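PDB 3OVG: phospho-furanose lactonase from Mycoplasma synoviae, which catalyses the zinc-dependent hydrolysis of D-xylono-1,4-lactone 5-phosphate and L-arabino-1,4-lactone 5-phosphate, and also opens carboxy 1,4-lactones. Local coordinates for residues F7-L12 against A128-G133; D24-F29 against P184-T189; D135-N138 against V144-S147; Y224-V229 against V235-D240. All coordinates share one frame; numbering follows the deposited sequence.

Contact 1: F7-L12 against A128-G133; sequences FARTVL and AEIEEG
Arg9 reaches from strand 7-10 to the C-terminal end of helix 119-131 and meets Ile130 there. Its CG stands anti to the backbone N, and the chain bends at chi3 (-60°). This bend brings NH1 to the helix end. Arg9 NH1 lies 3.0 Å from Ile130 O, but the hydrogen bond is weak, with an N-H...O angle of 130°. The carbonyl oxygen approaches the guanidinium obliquely. Arg9 CD is also close, 3.5 Å from Ile130 O. The methyl Ile130 CG2 also touches Arg9 NH1 at 3.6 Å. The two side chains cross at a slant. Glu131 CG sits near the guanidinium plane, at its edge. The Glu131 carboxylate does not meet the arginine directly. A water accepts from Arg9 NH1 (3.2 Å) and donates to Glu131 OE2 (2.9 Å). Both charges have their main partners elsewhere: Arg9 NE forms a salt bridge with Asp14, and Glu131 OE2 with Lys333. Ile130 also packs on Thr177 and Thr181 of helix 165-181. The contact is therefore small and mainly polar. A positive group beside the carbonyls of a helix C-terminus should be electrostatically favourable, although its hydrogen bond here is poorly directed.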
loop_
_atom_site.group_PDB
_atom_site.type_symbol
_atom_site.label_atom_id
_atom_site.label_comp_id
_atom_site.label_asym_id
_atom_site.label_seq_id
_atom_site.Cartn_x
_atom_site.Cartn_y
_atom_site.Cartn_z
ATOM N N PHE A 7 -18.518 -46.334 5.530
ATOM C CA PHE A 7 -17.169 -46.032 5.087
ATOM C C PHE A 7 -16.869 -44.536 5.026
ATOM O O PHE A 7 -17.784 -43.706 4.995
ATOM C CB PHE A 7 -16.900 -46.675 3.728
ATOM C CG PHE A 7 -17.655 -46.041 2.598
ATOM C CD1 PHE A 7 -17.111 -44.975 1.898
ATOM C CD2 PHE A 7 -18.921 -46.507 2.246
ATOM C CE1 PHE A 7 -17.812 -44.396 0.816
ATOM C CE2 PHE A 7 -19.626 -45.942 1.198
ATOM C CZ PHE A 7 -19.079 -44.885 0.485
ATOM N N ALA A 8 -15.580 -44.212 5.028
ATOM C CA ALA A 8 -15.098 -42.882 4.666
ATOM C C ALA A 8 -14.319 -43.051 3.369
ATOM O O ALA A 8 -13.776 -44.118 3.085
ATOM C CB ALA A 8 -14.209 -42.315 5.753
ATOM N N ARG A 9 -14.236 -41.995 2.587
ATOM C CA ARG A 9 -13.597 -42.121 1.281
ATOM C C ARG A 9 -12.238 -41.415 1.296
ATOM O O ARG A 9 -12.193 -40.189 1.254
ATOM C CB ARG A 9 -14.507 -41.518 0.201
ATOM C CG ARG A 9 -13.873 -41.450 -1.183
ATOM C CD ARG A 9 -14.945 -41.529 -2.257
ATOM N NE ARG A 9 -15.702 -42.776 -2.176
ATOM C CZ ARG A 9 -16.907 -42.972 -2.724
ATOM N NH1 ARG A 9 -17.528 -42.006 -3.393
ATOM N NH2 ARG A 9 -17.513 -44.136 -2.574
ATOM N N THR A 10 -11.138 -42.172 1.387
ATOM C CA THR A 10 -9.806 -41.582 1.394
ATOM C C THR A 10 -9.245 -41.585 -0.005
ATOM O O THR A 10 -9.828 -42.196 -0.920
ATOM C CB THR A 10 -8.779 -42.317 2.324
ATOM O OG1 THR A 10 -8.320 -43.525 1.705
ATOM C CG2 THR A 10 -9.377 -42.622 3.662
ATOM N N VAL A 11 -8.122 -40.891 -0.172
ATOM C CA VAL A 11 -7.469 -40.799 -1.475
ATOM C C VAL A 11 -6.981 -42.163 -1.910
ATOM O O VAL A 11 -6.883 -42.438 -3.078
ATOM C CB VAL A 11 -6.319 -39.741 -1.487
ATOM C CG1 VAL A 11 -6.910 -38.357 -1.158
ATOM C CG2 VAL A 11 -5.186 -40.137 -0.500
ATOM N N LEU A 12 -6.749 -43.054 -0.964
ATOM C CA LEU A 12 -6.295 -44.383 -1.351
ATOM C C LEU A 12 -7.439 -45.379 -1.379
ATOM O O LEU A 12 -7.200 -46.561 -1.564
ATOM C CB LEU A 12 -5.214 -44.881 -0.404
ATOM C CG LEU A 12 -3.739 -44.603 -0.738
ATOM C CD1 LEU A 12 -3.513 -43.581 -1.848
ATOM C CD2 LEU A 12 -2.979 -44.244 0.531
ATOM N N ALA A 128 -18.551 -35.895 -9.899
ATOM C CA ALA A 128 -17.500 -36.632 -10.606
ATOM C C ALA A 128 -16.264 -36.774 -9.727
ATOM O O ALA A 128 -15.593 -37.805 -9.741
ATOM C CB ALA A 128 -17.132 -35.918 -11.936
ATOM N N GLU A 129 -15.937 -35.736 -8.960
ATOM C CA GLU A 129 -14.738 -35.823 -8.125
ATOM C C GLU A 129 -14.919 -36.816 -6.977
ATOM O O GLU A 129 -13.978 -37.500 -6.602
ATOM C CB GLU A 129 -14.320 -34.458 -7.585
ATOM C CG GLU A 129 -13.829 -33.506 -8.671
ATOM C CD GLU A 129 -12.669 -32.628 -8.205
ATOM O OE1 GLU A 129 -12.803 -31.870 -7.192
ATOM O OE2 GLU A 129 -11.623 -32.711 -8.869
ATOM N N ILE A 130 -16.118 -36.862 -6.412
ATOM C CA ILE A 130 -16.461 -37.814 -5.347
ATOM C C ILE A 130 -16.550 -39.274 -5.892
ATOM O O ILE A 130 -16.087 -40.218 -5.254
ATOM C CB ILE A 130 -17.812 -37.419 -4.687
ATOM C CG1 ILE A 130 -17.747 -36.032 -4.021
ATOM C CG2 ILE A 130 -18.233 -38.438 -3.656
ATOM C CD1 ILE A 130 -16.888 -35.990 -2.726
ATOM N N GLU A 131 -17.122 -39.448 -7.088
ATOM C CA GLU A 131 -17.466 -40.780 -7.594
ATOM C C GLU A 131 -16.593 -41.334 -8.730
ATOM O O GLU A 131 -16.529 -42.546 -8.912
ATOM C CB GLU A 131 -18.976 -40.874 -7.959
ATOM C CG GLU A 131 -19.884 -40.600 -6.741
ATOM C CD GLU A 131 -21.357 -40.900 -6.974
ATOM O OE1 GLU A 131 -21.862 -40.739 -8.127
ATOM O OE2 GLU A 131 -22.010 -41.255 -5.964
ATOM N N GLU A 132 -15.921 -40.484 -9.488
ATOM C CA GLU A 132 -15.038 -40.996 -10.515
ATOM C C GLU A 132 -13.568 -40.778 -10.168
ATOM O O GLU A 132 -12.771 -41.717 -10.170
ATOM C CB GLU A 132 -15.378 -40.356 -11.857
ATOM C CG GLU A 132 -16.754 -40.768 -12.366
ATOM C CD GLU A 132 -17.135 -39.994 -13.607
ATOM O OE1 GLU A 132 -16.317 -39.966 -14.546
ATOM O OE2 GLU A 132 -18.231 -39.403 -13.637
ATOM N N GLY A 133 -13.219 -39.532 -9.880
ATOM C CA GLY A 133 -11.852 -39.197 -9.511
ATOM C C GLY A 133 -11.635 -37.691 -9.544
ATOM O O GLY A 133 -12.241 -36.994 -10.358
HETATM O O HOH W 1 -20.770 -41.793 -3.386
#

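Contact 2: D24-F29 against P184-T189; sequences DCHDHF and PILVHT. With ZN (zinc ion), chain G; ZN (zinc ion), chain H.
Leu186 overlaps the ring of His26, its CD2 methyl lying 3.6 Å from His26 ND1. The methyl comes in obliquely to the imidazole. The two side chains cross at about a right angle. The other methyl, Leu186 CD1, rests 3.6 Å from Cys25 O. His26 has CG anti to its backbone N (chi1 -179°), which carries the ring across to Leu186 and the metals. His26 ND1 is hydrogen-bonded to Ser215 OG, which helps to fix the ring rotation. His26 NE2 binds the first zinc ion at 2.4 Å. His28 NE2 binds the same zinc at 2.3 Å, and its ND1 is held by Asp70. His188 comes from the other segment and binds the second zinc through ND1 at 2.4 Å. One water bridges the two metals, 2.4 Å from the first zinc and 2.5 Å from the second. A second water also binds the first zinc. Asp274 also binds the first zinc, His216 the second, and carboxylated Lys155 both. The His-X-His pair after the first barrel strand and the lysine carbamate between two metals are hallmarks of the binuclear phosphotriesterase-family site in a TIM barrel.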
loop_
_atom_site.group_PDB
_atom_site.type_symbol
_atom_site.label_atom_id
_atom_site.label_comp_id
_atom_site.label_asym_id
_atom_site.label_seq_id
_atom_site.Cartn_x
_atom_site.Cartn_y
_atom_site.Cartn_z
ATOM N N ASP A 24 -7.869 -35.338 12.479
ATOM C CA ASP A 24 -7.713 -33.910 12.389
ATOM C C ASP A 24 -8.645 -33.526 11.247
ATOM O O ASP A 24 -8.372 -33.882 10.097
ATOM C CB ASP A 24 -6.255 -33.665 12.028
ATOM C CG ASP A 24 -5.960 -32.250 11.611
ATOM O OD1 ASP A 24 -6.874 -31.389 11.535
ATOM O OD2 ASP A 24 -4.757 -32.014 11.374
ATOM N N CYS A 25 -9.720 -32.798 11.553
ATOM C CA CYS A 25 -10.825 -32.629 10.604
ATOM C C CYS A 25 -10.689 -31.469 9.621
ATOM O O CYS A 25 -11.558 -31.291 8.767
ATOM C CB CYS A 25 -12.172 -32.543 11.337
ATOM S SG CYS A 25 -12.673 -34.170 12.002
ATOM N N HIS A 26 -9.599 -30.711 9.709
ATOM C CA HIS A 26 -9.387 -29.593 8.803
ATOM C C HIS A 26 -7.936 -29.144 8.862
ATOM O O HIS A 26 -7.507 -28.548 9.832
ATOM C CB HIS A 26 -10.354 -28.450 9.143
ATOM C CG HIS A 26 -10.241 -27.255 8.250
ATOM N ND1 HIS A 26 -11.322 -26.447 7.948
ATOM C CD2 HIS A 26 -9.175 -26.724 7.602
ATOM C CE1 HIS A 26 -10.917 -25.458 7.170
ATOM N NE2 HIS A 26 -9.620 -25.602 6.946
ATOM N N ASP A 27 -7.180 -29.455 7.812
ATOM C CA ASP A 27 -5.769 -29.131 7.817
ATOM C C ASP A 27 -5.199 -29.103 6.411
ATOM O O ASP A 27 -5.952 -29.249 5.432
ATOM C CB ASP A 27 -5.013 -30.115 8.715
ATOM C CG ASP A 27 -4.003 -29.410 9.596
ATOM O OD1 ASP A 27 -3.316 -28.508 9.071
ATOM O OD2 ASP A 27 -3.908 -29.732 10.802
ATOM N N HIS A 28 -3.884 -28.935 6.301
ATOM C CA HIS A 28 -3.291 -28.704 5.003
ATOM C C HIS A 28 -1.899 -29.245 4.997
ATOM O O HIS A 28 -1.298 -29.370 6.039
ATOM C CB HIS A 28 -3.229 -27.205 4.682
ATOM C CG HIS A 28 -4.561 -26.551 4.704
ATOM N ND1 HIS A 28 -5.393 -26.539 3.611
ATOM C CD2 HIS A 28 -5.244 -25.950 5.707
ATOM C CE1 HIS A 28 -6.527 -25.946 3.929
ATOM N NE2 HIS A 28 -6.463 -25.589 5.200
ATOM N N PHE A 29 -1.382 -29.524 3.806
ATOM C CA PHE A 29 0.032 -29.811 3.658
ATOM C C PHE A 29 0.573 -29.095 2.437
ATOM O O PHE A 29 1.558 -28.354 2.523
ATOM C CB PHE A 29 0.268 -31.316 3.548
ATOM C CG PHE A 29 0.126 -32.039 4.853
ATOM C CD1 PHE A 29 0.992 -31.772 5.907
ATOM C CD2 PHE A 29 -0.855 -32.994 5.023
ATOM C CE1 PHE A 29 0.861 -32.458 7.151
ATOM C CE2 PHE A 29 -0.989 -33.676 6.246
ATOM C CZ PHE A 29 -0.117 -33.416 7.304
ATOM N N PRO A 184 -19.757 -36.250 3.167
ATOM C CA PRO A 184 -19.773 -35.179 4.165
ATOM C C PRO A 184 -19.527 -33.800 3.548
ATOM O O PRO A 184 -19.149 -33.674 2.366
ATOM C CB PRO A 184 -18.629 -35.539 5.125
ATOM C CG PRO A 184 -17.922 -36.719 4.558
ATOM C CD PRO A 184 -18.607 -37.165 3.302
ATOM N N ILE A 185 -19.779 -32.778 4.363
ATOM C CA ILE A 185 -19.697 -31.379 3.976
ATOM C C ILE A 185 -18.887 -30.713 5.072
ATOM O O ILE A 185 -19.107 -30.994 6.259
ATOM C CB ILE A 185 -21.128 -30.744 3.946
ATOM C CG1 ILE A 185 -21.990 -31.352 2.821
ATOM C CG2 ILE A 185 -21.076 -29.245 3.834
ATOM C CD1 ILE A 185 -23.431 -30.923 2.866
ATOM N N LEU A 186 -17.933 -29.866 4.703
ATOM C CA LEU A 186 -17.387 -28.926 5.687
ATOM C C LEU A 186 -17.426 -27.493 5.144
ATOM O O LEU A 186 -16.998 -27.227 4.004
ATOM C CB LEU A 186 -15.974 -29.319 6.125
ATOM C CG LEU A 186 -15.291 -28.384 7.163
ATOM C CD1 LEU A 186 -14.375 -29.136 8.159
ATOM C CD2 LEU A 186 -14.498 -27.260 6.475
ATOM N N VAL A 187 -17.958 -26.578 5.937
ATOM C CA VAL A 187 -18.028 -25.162 5.542
ATOM C C VAL A 187 -17.081 -24.236 6.330
ATOM O O VAL A 187 -17.077 -24.258 7.563
ATOM C CB VAL A 187 -19.459 -24.622 5.608
ATOM C CG1 VAL A 187 -19.533 -23.197 4.976
ATOM C CG2 VAL A 187 -20.420 -25.565 4.836
ATOM N N HIS A 188 -16.261 -23.456 5.603
ATOM C CA HIS A 188 -15.427 -22.379 6.162
ATOM C C HIS A 188 -16.316 -21.177 6.452
ATOM O O HIS A 188 -16.941 -20.649 5.533
ATOM C CB HIS A 188 -14.311 -21.977 5.149
ATOM C CG HIS A 188 -13.850 -20.544 5.261
ATOM N ND1 HIS A 188 -12.581 -20.191 5.685
ATOM C CD2 HIS A 188 -14.486 -19.372 5.002
ATOM C CE1 HIS A 188 -12.458 -18.876 5.691
ATOM N NE2 HIS A 188 -13.600 -18.352 5.269
ATOM N N THR A 189 -16.411 -20.732 7.707
ATOM C CA THR A 189 -17.041 -19.436 7.965
ATOM C C THR A 189 -15.918 -18.429 8.191
ATOM O O THR A 189 -14.803 -18.825 8.550
ATOM C CB THR A 189 -17.987 -19.463 9.173
ATOM O OG1 THR A 189 -17.247 -19.782 10.354
ATOM C CG2 THR A 189 -19.092 -20.507 8.958
HETATM ZN ZN ZN G . -7.971 -24.106 6.079
HETATM ZN ZN ZN H . -10.846 -21.842 6.111
HETATM O O HOH W 2 -8.554 -22.038 7.039
HETATM O O HOH W 3 -6.394 -22.414 5.117
#

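Contact 3: D135-N138 against V144-S147; sequences DEYN and VKRS
Lys145 and Glu136 form a salt bridge, with Lys145 NZ 3.0 Å from Glu136 OE1. The ammonium meets the carboxylate from above its plane. The lysine runs extended from the backbone and bends only at chi4 (-56°), which turns NZ to the acid. One backbone bond and one backbone-to-carboxylate bond accompany the pair. Glu136 N donates to Lys145 O (2.8 Å), and Lys145 N donates to Asp135 OD1 (2.9 Å). Asp135 OD1 also accepts from Tyr137 N at 2.8 Å, closing an Asx turn. The two donors reach this oxygen from opposite faces of the carboxylate, so it is gripped from both sides. Asp135 to Asn138 is also a type I beta turn. A water joins Glu136 OE2 to Ser147 OG, whose hydroxyl is also bonded to Ala149 N.

Packing surrounds these bonds. Lys145 CB lies over a face of the Tyr137 ring in a CH-pi contact, 4.0 Å from the centroid. Lys145 CD reaches Tyr137 OH at 3.5 Å. Val144 CG1 packs on Asp135 CG at 3.7 Å and also covers a face of the Arg146 guanidinium, whose NH1 is hydrogen-bonded to Gly133 O. Tyr137 packs on Pro118 and Val144 on Pro142 of a second subunit.

The contact pins together two parts of the long connection between helix 119-131 and strand 157-160. Val144 and Arg146 lean on helix 119-131, while Glu136 and Ser147 touch helix 78-88.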
loop_
_atom_site.group_PDB
_atom_site.type_symbol
_atom_site.label_atom_id
_atom_site.label_comp_id
_atom_site.label_asym_id
_atom_site.label_seq_id
_atom_site.Cartn_x
_atom_site.Cartn_y
_atom_site.Cartn_z
ATOM N N ASP A 135 -9.941 -34.272 -10.557
ATOM C CA ASP A 135 -9.138 -33.743 -11.678
ATOM C C ASP A 135 -7.720 -33.413 -11.179
ATOM O O ASP A 135 -7.536 -32.606 -10.241
ATOM C CB ASP A 135 -9.831 -32.497 -12.282
ATOM C CG ASP A 135 -9.060 -31.881 -13.464
ATOM O OD1 ASP A 135 -8.156 -32.531 -14.022
ATOM O OD2 ASP A 135 -9.366 -30.730 -13.818
ATOM N N GLU A 136 -6.713 -34.039 -11.775
ATOM C CA GLU A 136 -5.327 -33.702 -11.438
ATOM C C GLU A 136 -5.001 -32.266 -11.796
ATOM O O GLU A 136 -4.034 -31.722 -11.274
ATOM C CB GLU A 136 -4.326 -34.634 -12.136
ATOM C CG GLU A 136 -4.405 -36.070 -11.643
ATOM C CD GLU A 136 -3.482 -37.016 -12.409
ATOM O OE1 GLU A 136 -2.856 -36.579 -13.411
ATOM O OE2 GLU A 136 -3.389 -38.198 -11.991
ATOM N N TYR A 137 -5.790 -31.667 -12.704
ATOM C CA TYR A 137 -5.614 -30.257 -13.095
ATOM C C TYR A 137 -6.521 -29.338 -12.276
ATOM O O TYR A 137 -6.605 -28.138 -12.560
ATOM C CB TYR A 137 -5.913 -30.035 -14.569
ATOM C CG TYR A 137 -5.084 -30.875 -15.497
ATOM C CD1 TYR A 137 -3.795 -31.235 -15.161
ATOM C CD2 TYR A 137 -5.583 -31.276 -16.725
ATOM C CE1 TYR A 137 -3.014 -31.998 -16.022
ATOM C CE2 TYR A 137 -4.816 -32.051 -17.586
ATOM C CZ TYR A 137 -3.543 -32.405 -17.226
ATOM O OH TYR A 137 -2.776 -33.155 -18.080
ATOM N N ASN A 138 -7.206 -29.918 -11.281
ATOM C CA ASN A 138 -7.951 -29.152 -10.264
ATOM C C ASN A 138 -8.975 -28.172 -10.810
ATOM O O ASN A 138 -9.229 -27.149 -10.206
ATOM C CB ASN A 138 -7.013 -28.426 -9.288
ATOM C CG ASN A 138 -5.954 -29.355 -8.718
ATOM O OD1 ASN A 138 -4.763 -29.249 -9.066
ATOM N ND2 ASN A 138 -6.377 -30.305 -7.906
ATOM N N VAL A 144 -9.518 -31.747 -18.559
ATOM C CA VAL A 144 -9.656 -32.502 -17.307
ATOM C C VAL A 144 -8.889 -33.813 -17.410
ATOM O O VAL A 144 -8.960 -34.501 -18.443
ATOM C CB VAL A 144 -11.121 -32.796 -16.975
ATOM C CG1 VAL A 144 -11.212 -33.808 -15.828
ATOM C CG2 VAL A 144 -11.844 -31.491 -16.602
ATOM N N LYS A 145 -8.108 -34.147 -16.379
ATOM C CA LYS A 145 -7.431 -35.456 -16.349
ATOM C C LYS A 145 -7.623 -36.080 -14.979
ATOM O O LYS A 145 -6.948 -35.672 -14.016
ATOM C CB LYS A 145 -5.940 -35.301 -16.655
ATOM C CG LYS A 145 -5.110 -36.632 -16.587
ATOM C CD LYS A 145 -3.613 -36.367 -16.923
ATOM C CE LYS A 145 -2.788 -37.685 -17.007
ATOM N NZ LYS A 145 -2.936 -38.449 -15.731
ATOM N N ARG A 146 -8.500 -37.081 -14.881
ATOM C CA ARG A 146 -8.898 -37.605 -13.557
ATOM C C ARG A 146 -7.895 -38.573 -12.924
ATOM O O ARG A 146 -7.365 -39.451 -13.589
ATOM C CB ARG A 146 -10.297 -38.234 -13.603
ATOM C CG ARG A 146 -11.405 -37.274 -14.166
ATOM C CD ARG A 146 -12.837 -37.624 -13.700
ATOM N NE ARG A 146 -13.766 -36.585 -14.169
ATOM C CZ ARG A 146 -14.066 -35.486 -13.490
ATOM N NH1 ARG A 146 -13.563 -35.295 -12.264
ATOM N NH2 ARG A 146 -14.885 -34.589 -14.023
ATOM N N SER A 147 -7.630 -38.373 -11.636
ATOM C CA SER A 147 -6.892 -39.302 -10.796
ATOM C C SER A 147 -7.766 -40.512 -10.498
ATOM O O SER A 147 -8.991 -40.407 -10.582
ATOM C CB SER A 147 -6.612 -38.623 -9.448
ATOM O OG SER A 147 -5.697 -39.371 -8.691
HETATM O O HOH W 4 -3.110 -39.201 -9.456
#

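Contact 4: Y224-V229 against V235-D240; sequences YYYEKV and VTLCFD
Tyr226 and Phe239 form the aromatic part of the contact. They meet at a slant, with centroids 5.1 Å apart and ring planes at 59°. Phe239 brings its rim over one face of the tyrosine, and its CE1 lies 3.6 Å from Tyr226 CZ. Phe239 CZ is 3.7 Å from Tyr226 CE2. Tyr226 CG is anti to the carbonyl carbon (chi1 -70°), and the ring swings forward to the strand although the side chain leaves the helix at its flank.

Aliphatic contacts lie alongside. Leu237 CD1 packs on Tyr226 CB at 3.8 Å and is equally close to Tyr226 O. Its other methyl, CD2, faces Val229 CG1 at 4.1 Å. Val229 CG1 also meets Val235 CG2 at 3.8 Å. Val229 thus sits against both residues, and its branches cross theirs obliquely.

Helix 223-233 and strand 236-239 are the second half of a beta-alpha-beta unit that starts at strand 212-215. The axes of 224-229 and 236-239 come within 9.5 Å, at 139° between directions. This is the helix-over-strand layer of the TIM barrel, with Leu237 and Phe239 pointing outward to the helix. Cys238, between them, packs on Gln213 and Ser215 of strand 212-215.

Polar contacts lie at the margins. Tyr226 OH is bonded to Leu217 O, and Asp240 OD2 to His216 ND1, a second-shell link to a zinc ligand. On the helix, Tyr224 OH bonds Glu255 of a third subunit.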
loop_
_atom_site.group_PDB
_atom_site.type_symbol
_atom_site.label_atom_id
_atom_site.label_comp_id
_atom_site.label_asym_id
_atom_site.label_seq_id
_atom_site.Cartn_x
_atom_site.Cartn_y
_atom_site.Cartn_z
ATOM N N TYR A 224 -22.702 -18.941 23.698
ATOM C CA TYR A 224 -24.152 -18.970 23.551
ATOM C C TYR A 224 -24.494 -19.259 22.104
ATOM O O TYR A 224 -25.382 -20.046 21.806
ATOM C CB TYR A 224 -24.778 -17.632 24.015
ATOM C CG TYR A 224 -24.431 -17.298 25.452
ATOM C CD1 TYR A 224 -24.985 -18.020 26.503
ATOM C CD2 TYR A 224 -23.520 -16.303 25.755
ATOM C CE1 TYR A 224 -24.656 -17.729 27.853
ATOM C CE2 TYR A 224 -23.191 -15.988 27.078
ATOM C CZ TYR A 224 -23.757 -16.713 28.114
ATOM O OH TYR A 224 -23.433 -16.402 29.406
ATOM N N TYR A 225 -23.773 -18.595 21.215
ATOM C CA TYR A 225 -23.919 -18.810 19.784
ATOM C C TYR A 225 -23.566 -20.258 19.425
ATOM O O TYR A 225 -24.262 -20.870 18.639
ATOM C CB TYR A 225 -23.034 -17.810 19.013
ATOM C CG TYR A 225 -23.225 -17.823 17.488
ATOM C CD1 TYR A 225 -24.480 -17.603 16.924
ATOM C CD2 TYR A 225 -22.139 -18.035 16.628
ATOM C CE1 TYR A 225 -24.666 -17.616 15.535
ATOM C CE2 TYR A 225 -22.305 -18.056 15.249
ATOM C CZ TYR A 225 -23.570 -17.834 14.702
ATOM O OH TYR A 225 -23.734 -17.820 13.327
ATOM N N TYR A 226 -22.480 -20.796 19.996
ATOM C CA TYR A 226 -22.043 -22.158 19.697
ATOM C C TYR A 226 -23.195 -23.110 20.033
ATOM O O TYR A 226 -23.585 -24.005 19.263
ATOM C CB TYR A 226 -20.831 -22.570 20.570
ATOM C CG TYR A 226 -19.529 -21.884 20.262
ATOM C CD1 TYR A 226 -19.377 -21.085 19.135
ATOM C CD2 TYR A 226 -18.416 -22.078 21.088
ATOM C CE1 TYR A 226 -18.155 -20.466 18.866
ATOM C CE2 TYR A 226 -17.208 -21.465 20.827
ATOM C CZ TYR A 226 -17.077 -20.671 19.718
ATOM O OH TYR A 226 -15.857 -20.084 19.460
ATOM N N GLU A 227 -23.736 -22.874 21.214
ATOM C CA GLU A 227 -24.762 -23.713 21.758
ATOM C C GLU A 227 -26.045 -23.627 20.915
ATOM O O GLU A 227 -26.679 -24.659 20.624
ATOM C CB GLU A 227 -25.008 -23.304 23.225
ATOM C CG GLU A 227 -26.184 -23.990 23.827
ATOM C CD GLU A 227 -26.373 -23.560 25.292
ATOM O OE1 GLU A 227 -25.974 -22.420 25.634
ATOM O OE2 GLU A 227 -26.924 -24.368 26.063
ATOM N N LYS A 228 -26.393 -22.399 20.520
ATOM C CA LYS A 228 -27.557 -22.120 19.683
ATOM C C LYS A 228 -27.478 -22.884 18.362
ATOM O O LYS A 228 -28.466 -23.501 17.909
ATOM C CB LYS A 228 -27.665 -20.616 19.377
ATOM C CG LYS A 228 -28.957 -20.209 18.591
ATOM C CD LYS A 228 -28.945 -18.703 18.239
ATOM C CE LYS A 228 -30.257 -18.186 17.644
ATOM N NZ LYS A 228 -31.452 -18.538 18.484
ATOM N N VAL A 229 -26.311 -22.820 17.737
ATOM C CA VAL A 229 -26.132 -23.432 16.418
ATOM C C VAL A 229 -26.307 -24.936 16.520
ATOM O O VAL A 229 -27.091 -25.529 15.789
ATOM C CB VAL A 229 -24.752 -23.143 15.826
ATOM C CG1 VAL A 229 -24.550 -23.959 14.557
ATOM C CG2 VAL A 229 -24.607 -21.645 15.556
ATOM N N VAL A 235 -25.781 -29.609 13.677
ATOM C CA VAL A 235 -24.535 -29.725 12.920
ATOM C C VAL A 235 -23.384 -29.892 13.903
ATOM O O VAL A 235 -23.593 -29.908 15.115
ATOM C CB VAL A 235 -24.284 -28.527 11.968
ATOM C CG1 VAL A 235 -25.394 -28.435 10.904
ATOM C CG2 VAL A 235 -24.139 -27.221 12.749
ATOM N N THR A 236 -22.177 -30.061 13.377
ATOM C CA THR A 236 -20.973 -30.241 14.205
ATOM C C THR A 236 -20.042 -29.041 13.947
ATOM O O THR A 236 -19.861 -28.592 12.788
ATOM C CB THR A 236 -20.287 -31.596 13.869
ATOM O OG1 THR A 236 -21.175 -32.665 14.194
ATOM C CG2 THR A 236 -18.930 -31.790 14.586
ATOM N N LEU A 237 -19.513 -28.491 15.030
ATOM C CA LEU A 237 -18.562 -27.385 14.962
ATOM C C LEU A 237 -17.154 -27.965 14.905
ATOM O O LEU A 237 -16.757 -28.684 15.804
ATOM C CB LEU A 237 -18.720 -26.443 16.191
ATOM C CG LEU A 237 -20.148 -25.915 16.418
ATOM C CD1 LEU A 237 -20.279 -24.923 17.588
ATOM C CD2 LEU A 237 -20.724 -25.319 15.103
ATOM N N CYS A 238 -16.426 -27.695 13.822
ATOM C CA CYS A 238 -15.019 -28.077 13.713
ATOM C C CYS A 238 -14.153 -26.916 14.162
ATOM O O CYS A 238 -13.997 -25.946 13.454
ATOM C CB CYS A 238 -14.642 -28.476 12.280
ATOM S SG CYS A 238 -12.896 -28.997 12.135
ATOM N N PHE A 239 -13.581 -27.005 15.357
ATOM C CA PHE A 239 -12.740 -25.925 15.834
ATOM C C PHE A 239 -11.317 -26.057 15.366
ATOM O O PHE A 239 -10.723 -27.131 15.484
ATOM C CB PHE A 239 -12.727 -25.898 17.375
ATOM C CG PHE A 239 -14.018 -25.485 17.963
ATOM C CD1 PHE A 239 -14.451 -24.163 17.848
ATOM C CD2 PHE A 239 -14.822 -26.402 18.631
ATOM C CE1 PHE A 239 -15.658 -23.760 18.411
ATOM C CE2 PHE A 239 -16.035 -26.002 19.184
ATOM C CZ PHE A 239 -16.449 -24.681 19.067
ATOM N N ASP A 240 -10.732 -24.954 14.907
ATOM C CA ASP A 240 -9.280 -24.851 15.000
ATOM C C ASP A 240 -9.010 -23.790 16.081
ATOM O O ASP A 240 -9.895 -23.534 16.901
ATOM C CB ASP A 240 -8.680 -24.503 13.650
ATOM C CG ASP A 240 -9.174 -23.179 13.148
ATOM O OD1 ASP A 240 -8.377 -22.225 13.180
ATOM O OD2 ASP A 240 -10.353 -23.091 12.732
#

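Contacts 2 and 4 are fully buried; contacts 1 and 3 are only partly so. Contact 2 sits at the centre of the chain and joins opposing barrel strands through metal ligands and a leucine. Contact 4 lies further out, between strand and helix, and is almost wholly apolar. The two touch where Cys238 packs on Cys25, His26 and Leu186. Contacts 1 and 3 share the far side of the chain from contact 4 and are richer in polar bonds. They meet at the end of helix 119-131, where Glu129 takes the Asp135 amide and Gly133 O takes Arg146. Contact 3 falls within the sequence span closed by contact 2.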